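PDB 6KFN: alginate lyase from Paenibacillus sp. FPU-7, which cleaves the polysaccharide alginate, probably by beta-elimination, and is built on a right-handed beta-helix. Local coordinates for residues D107-Y112 and R131-Y136; G172-P177 and N197-G202. One frame throughout, in Å; residues are numbered along the deposited sequence.

Successive coils of a right-handed beta-helix repeat one scheme of pairing, and the two interactions sample it at neighbouring points. Interaction 1 joins 107-112 to 131-136; interaction 2, which opens later in the chain, joins 172-177 to 197-202, and their centres lie about 10 Å apart. Strands 134-136 and 174-175 are themselves neighbours, so the four segments run on as consecutive coils. His-134 NE2 probably donates to Gly-176 O at 2.8 Å, and Gly-176 N probably to Ile-135 O at 2.9 Å. Bound sodium ions are remote from both: one lies about 13 Å from the side chain of Ile-135, and one about 12 Å from that of Ile-175.

Interaction 1 of 2, residues D107-Y112 and R131-Y136; sequences DGLEIY and RNSHIY
Tyr-112 and Tyr-136 stand side by side, their planes only 12° from parallel, but so offset that little of one ring lies over the other. What covers the Tyr-136 ring is instead CB of Tyr-112, a CH-pi contact 3.5 Å from the ring centroid. Both tyrosines place CG between backbone N and carbonyl carbon (chi1 59° and 62°), which makes the rings point the same way. The Tyr-136 hydroxyl lies over one face of the Tyr-112 ring and donates to Glu-110 OE2 at 2.6 Å, using the carboxylate's anti lone pair. An extended Glu-110 chain carries that oxygen to the edge of the Tyr-136 ring, and the bond should restrain the phenol's position.

At the other end Asp-107 is gripped twice. Asn-132 ND2 reaches OD1 from the syn side at 3.2 Å, whereas Arg-131 NH1 forms a salt bridge with OD2 at 3.0 Å from above the carboxylate plane; Gln-105 holds NH2 of the same guanidinium. Between the two ends, Ser-133 OG accepts from Leu-109 N (3.0 Å) and donates to Arg-131 O, which also receives Gly-108 N. On the inward face Ile-111 CB meets Ile-135 CG1 at 4.2 Å, beside Val-119. Parallel strands paired in register, with like residues such as these isoleucines stacked inside from coil to coil, are characteristic of the right-handed beta-helix.

Interaction 2 of 2, residues G172-P177 and N197-G202; sequences GVRIGP and NSVFNG
In the conformer described here, one of two deposited, a face of the Arg-174 guanidinium is covered by Val-199, whose CB sits 4.2 Å above the plane and toward its rim. The Phe-200 ring, on the other side of the strands, is met at its edge by Ile-175, with CD1 4.2 Å from CE1. These pairs belong to parallel coils of a right-handed beta-helix: Arg-174 and Val-199 face outward, while Ile-175 and Phe-200 enter the hydrophobic interior, where both also touch Ile-184.

The arginine chain leaves with CG anti to the backbone N (chi1 -169°) and bends at chi3, which turns a face of the guanidinium to the valine; in this placement NH1 approaches Val-199 CG1 to 3.8 Å. A third flat group, the Asn-201 amide, crosses Pro-177, with ND2 3.7 Å from the proline CB. Its OD1 is held by Thr-203 N, which should steady the amide against the proline ring. The cis peptide bond before Pro-177 and the positive phi of Gly-176 mark the departure of this segment from the strand.

Backbone bonds tie the coils together, Val-199 N to Val-173 O, Ile-175 N to Val-199 O and Asn-201 N to Ile-175 O, the last at 2.8 Å. Where the chain turns into the strand a side chain replaces a carbonyl: Ser-198 OG accepts from Val-173 N at 3.1 Å with an N-H...O angle of 164°. The hydroxyl also bonds to Glu-196 O, its stronger partner, which anchors it within its own turn. Next to it, Gly-172 CA makes a CA-H...O contact with Asn-197 O at 3.2 Å.

Interaction 1 of 2, residues D107-Y112 and R131-Y136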
loop_
_atom_site.group_PDB
_atom_site.type_symbol
_atom_site.label_atom_id
_atom_site.label_comp_id
_atom_site.label_asym_id
_atom_site.label_seq_id
_atom_site.Cartn_x
_atom_site.Cartn_y
_atom_site.Cartn_z
ATOM N N ASP A 107 0.103 3.401 10.858
ATOM C CA ASP A 107 -1.196 3.913 11.281
ATOM C C ASP A 107 -1.158 5.437 11.241
ATOM O O ASP A 107 -0.235 6.041 11.774
ATOM C CB ASP A 107 -1.472 3.384 12.700
ATOM C CG ASP A 107 -2.887 3.553 13.198
ATOM O OD1 ASP A 107 -3.674 4.294 12.616
ATOM O OD2 ASP A 107 -3.223 2.803 14.167
ATOM N N GLY A 108 -2.156 6.061 10.613
ATOM C CA GLY A 108 -2.251 7.507 10.652
ATOM C C GLY A 108 -1.239 8.187 9.765
ATOM O O GLY A 108 -0.831 9.318 10.065
ATOM N N LEU A 109 -0.824 7.551 8.673
ATOM C CA LEU A 109 0.181 8.096 7.794
ATOM C C LEU A 109 -0.443 8.876 6.642
ATOM O O LEU A 109 -1.551 8.590 6.187
ATOM C CB LEU A 109 1.065 6.984 7.234
ATOM C CG LEU A 109 1.669 6.036 8.275
ATOM C CD1 LEU A 109 2.686 5.140 7.610
ATOM C CD2 LEU A 109 2.313 6.800 9.427
ATOM N N GLU A 110 0.319 9.836 6.149
ATOM C CA GLU A 110 -0.030 10.592 4.952
ATOM C C GLU A 110 1.182 10.528 4.030
ATOM O O GLU A 110 2.227 11.082 4.376
ATOM C CB GLU A 110 -0.409 12.026 5.332
ATOM C CG GLU A 110 -0.880 12.862 4.175
ATOM C CD GLU A 110 -1.192 14.316 4.513
ATOM O OE1 GLU A 110 -1.285 14.661 5.690
ATOM O OE2 GLU A 110 -1.316 15.102 3.556
ATOM N N ILE A 111 1.040 9.827 2.894
ATOM C CA ILE A 111 2.162 9.489 2.028
ATOM C C ILE A 111 1.850 10.079 0.655
ATOM O O ILE A 111 0.810 9.744 0.075
ATOM C CB ILE A 111 2.359 7.970 1.944
ATOM C CG1 ILE A 111 2.572 7.397 3.348
ATOM C CG2 ILE A 111 3.483 7.626 0.986
ATOM C CD1 ILE A 111 2.588 5.900 3.399
ATOM N N TYR A 112 2.715 10.967 0.161
ATOM C CA TYR A 112 2.340 11.737 -1.019
ATOM C C TYR A 112 3.563 12.316 -1.694
ATOM O O TYR A 112 4.623 12.511 -1.092
ATOM C CB TYR A 112 1.372 12.895 -0.622
ATOM C CG TYR A 112 1.982 13.847 0.396
ATOM C CD1 TYR A 112 1.962 13.528 1.752
ATOM C CD2 TYR A 112 2.646 15.007 0.031
ATOM C CE1 TYR A 112 2.549 14.300 2.703
ATOM C CE2 TYR A 112 3.273 15.826 1.030
ATOM C CZ TYR A 112 3.208 15.427 2.362
ATOM O OH TYR A 112 3.779 16.137 3.420
ATOM N N ARG A 131 -3.089 1.042 8.200
ATOM C CA ARG A 131 -4.441 1.407 8.530
ATOM C C ARG A 131 -4.557 2.915 8.686
ATOM O O ARG A 131 -3.589 3.614 9.007
ATOM C CB ARG A 131 -4.933 0.681 9.766
ATOM C CG ARG A 131 -4.232 1.021 11.030
ATOM C CD ARG A 131 -5.094 0.649 12.225
ATOM N NE ARG A 131 -4.843 -0.707 12.626
ATOM C CZ ARG A 131 -3.830 -1.046 13.401
ATOM N NH1 ARG A 131 -2.990 -0.137 13.814
ATOM N NH2 ARG A 131 -3.649 -2.300 13.723
ATOM N N ASN A 132 -5.766 3.415 8.477
ATOM C CA ASN A 132 -6.109 4.795 8.841
ATOM C C ASN A 132 -5.096 5.782 8.246
ATOM O O ASN A 132 -4.579 6.657 8.927
ATOM C CB ASN A 132 -6.178 4.970 10.358
ATOM C CG ASN A 132 -7.105 4.000 11.010
ATOM O OD1 ASN A 132 -8.141 3.650 10.442
ATOM N ND2 ASN A 132 -6.750 3.549 12.215
ATOM N N SER A 133 -4.820 5.617 6.951
ATOM C CA SER A 133 -3.784 6.369 6.269
ATOM C C SER A 133 -4.318 6.860 4.927
ATOM O O SER A 133 -5.301 6.344 4.428
ATOM C CB SER A 133 -2.532 5.485 6.049
ATOM O OG SER A 133 -1.926 5.132 7.298
ATOM N N HIS A 134 -3.622 7.839 4.344
ATOM C CA HIS A 134 -3.975 8.408 3.042
ATOM C C HIS A 134 -2.736 8.414 2.180
ATOM O O HIS A 134 -1.715 8.998 2.570
ATOM C CB HIS A 134 -4.517 9.824 3.216
ATOM C CG HIS A 134 -5.027 10.459 1.942
ATOM N ND1 HIS A 134 -5.245 11.813 1.857
ATOM C CD2 HIS A 134 -5.360 9.950 0.742
ATOM C CE1 HIS A 134 -5.715 12.095 0.652
ATOM N NE2 HIS A 134 -5.785 10.981 -0.050
ATOM N N ILE A 135 -2.829 7.794 0.990
ATOM C CA ILE A 135 -1.773 7.761 0.013
ATOM C C ILE A 135 -2.293 8.466 -1.236
ATOM O O ILE A 135 -3.365 8.111 -1.736
ATOM C CB ILE A 135 -1.364 6.311 -0.337
ATOM C CG1 ILE A 135 -0.889 5.567 0.912
ATOM C CG2 ILE A 135 -0.336 6.291 -1.437
ATOM C CD1 ILE A 135 -0.818 4.062 0.745
ATOM N N TYR A 136 -1.547 9.456 -1.738
ATOM C CA TYR A 136 -1.989 10.198 -2.911
ATOM C C TYR A 136 -0.763 10.721 -3.641
ATOM O O TYR A 136 0.345 10.734 -3.106
ATOM C CB TYR A 136 -3.004 11.307 -2.513
ATOM C CG TYR A 136 -2.488 12.374 -1.584
ATOM C CD1 TYR A 136 -2.466 12.178 -0.205
ATOM C CD2 TYR A 136 -2.090 13.608 -2.068
ATOM C CE1 TYR A 136 -2.034 13.178 0.656
ATOM C CE2 TYR A 136 -1.660 14.608 -1.223
ATOM C CZ TYR A 136 -1.635 14.410 0.139
ATOM O OH TYR A 136 -1.215 15.423 0.957
#

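Interaction 2 of 2, residues G172-P177 and N197-G202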
loop_
_atom_site.group_PDB
_atom_site.type_symbol
_atom_site.label_atom_id
_atom_site.label_comp_id
_atom_site.label_asym_id
_atom_site.label_seq_id
_atom_site.Cartn_x
_atom_site.Cartn_y
_atom_site.Cartn_z
ATOM N N GLY A 172 -8.997 0.585 6.209
ATOM C CA GLY A 172 -9.360 1.961 6.483
ATOM C C GLY A 172 -8.417 2.967 5.857
ATOM O O GLY A 172 -8.095 3.991 6.476
ATOM N N VAL A 173 -7.943 2.691 4.652
ATOM C CA VAL A 173 -7.027 3.574 3.938
ATOM C C VAL A 173 -7.774 4.313 2.842
ATOM O O VAL A 173 -8.645 3.760 2.192
ATOM C CB VAL A 173 -5.810 2.762 3.397
ATOM C CG1 VAL A 173 -4.776 3.569 2.605
ATOM C CG2 VAL A 173 -5.082 2.081 4.576
ATOM N N ARG A 174 -7.378 5.542 2.606
ATOM C CA ARG A 174 -7.834 6.322 1.466
ATOM C C ARG A 174 -6.695 6.379 0.468
ATOM O O ARG A 174 -5.578 6.723 0.829
ATOM C CB ARG A 174 -8.175 7.741 1.903
ATOM C CG ARG A 174 -8.901 8.548 0.843
ATOM C CD ARG A 174 -9.237 9.926 1.434
ATOM N NE ARG A 174 -10.411 9.808 2.277
ATOM C CZ ARG A 174 -11.666 9.779 1.830
ATOM N NH1 ARG A 174 -11.940 9.917 0.538
ATOM N NH2 ARG A 174 -12.665 9.601 2.679
ATOM N N ILE A 175 -6.976 6.013 -0.770
ATOM C CA ILE A 175 -5.974 5.990 -1.814
ATOM C C ILE A 175 -6.481 6.861 -2.958
ATOM O O ILE A 175 -7.638 6.732 -3.365
ATOM C CB ILE A 175 -5.595 4.576 -2.281
ATOM C CG1 ILE A 175 -5.305 3.697 -1.067
ATOM C CG2 ILE A 175 -4.422 4.628 -3.237
ATOM C CD1 ILE A 175 -5.064 2.235 -1.393
ATOM N N GLY A 176 -5.610 7.736 -3.462
ATOM C CA GLY A 176 -5.982 8.719 -4.456
ATOM C C GLY A 176 -6.356 10.029 -3.807
ATOM O O GLY A 176 -6.489 10.112 -2.580
ATOM N N PRO A 177 -6.557 11.073 -4.593
ATOM C CA PRO A 177 -6.369 11.119 -6.043
ATOM C C PRO A 177 -4.866 11.167 -6.378
ATOM O O PRO A 177 -3.998 11.149 -5.516
ATOM C CB PRO A 177 -7.095 12.392 -6.432
ATOM C CG PRO A 177 -6.779 13.332 -5.275
ATOM C CD PRO A 177 -6.845 12.423 -4.045
ATOM N N ASN A 197 -12.454 -1.867 4.160
ATOM C CA ASN A 197 -12.914 -0.606 4.738
ATOM C C ASN A 197 -12.208 0.617 4.154
ATOM O O ASN A 197 -12.057 1.630 4.854
ATOM C CB ASN A 197 -12.792 -0.613 6.265
ATOM C CG ASN A 197 -13.440 -1.816 6.889
ATOM O OD1 ASN A 197 -14.442 -2.278 6.456
ATOM N ND2 ASN A 197 -12.841 -2.306 7.967
ATOM N N SER A 198 -11.786 0.530 2.907
ATOM C CA SER A 198 -10.959 1.542 2.284
ATOM C C SER A 198 -11.760 2.304 1.217
ATOM O O SER A 198 -12.847 1.897 0.824
ATOM C CB SER A 198 -9.683 0.906 1.734
ATOM O OG SER A 198 -8.876 0.420 2.822
ATOM N N VAL A 199 -11.192 3.437 0.786
ATOM C CA VAL A 199 -11.851 4.327 -0.156
ATOM C C VAL A 199 -10.864 4.660 -1.262
ATOM O O VAL A 199 -9.749 5.120 -0.988
ATOM C CB VAL A 199 -12.371 5.611 0.508
ATOM C CG1 VAL A 199 -13.066 6.502 -0.543
ATOM C CG2 VAL A 199 -13.319 5.275 1.642
ATOM N N PHE A 200 -11.291 4.449 -2.505
ATOM C CA PHE A 200 -10.460 4.636 -3.689
ATOM C C PHE A 200 -10.987 5.825 -4.486
ATOM O O PHE A 200 -12.088 5.776 -5.033
ATOM C CB PHE A 200 -10.482 3.378 -4.551
ATOM C CG PHE A 200 -10.228 2.112 -3.772
ATOM C CD1 PHE A 200 -9.170 2.019 -2.861
ATOM C CD2 PHE A 200 -11.079 1.024 -3.895
ATOM C CE1 PHE A 200 -8.997 0.865 -2.096
ATOM C CE2 PHE A 200 -10.887 -0.135 -3.154
ATOM C CZ PHE A 200 -9.854 -0.217 -2.244
ATOM N N ASN A 201 -10.185 6.889 -4.565
ATOM C CA ASN A 201 -10.489 8.051 -5.404
ATOM C C ASN A 201 -9.716 7.860 -6.696
ATOM O O ASN A 201 -8.504 8.073 -6.761
ATOM C CB ASN A 201 -10.093 9.341 -4.696
ATOM C CG ASN A 201 -10.365 10.567 -5.547
ATOM O OD1 ASN A 201 -10.544 10.450 -6.768
ATOM N ND2 ASN A 201 -10.368 11.714 -4.926
ATOM N N GLY A 202 -10.414 7.388 -7.726
ATOM C CA GLY A 202 -9.788 7.015 -8.979
ATOM C C GLY A 202 -9.265 8.142 -9.842
ATOM O O GLY A 202 -8.584 7.865 -10.836
#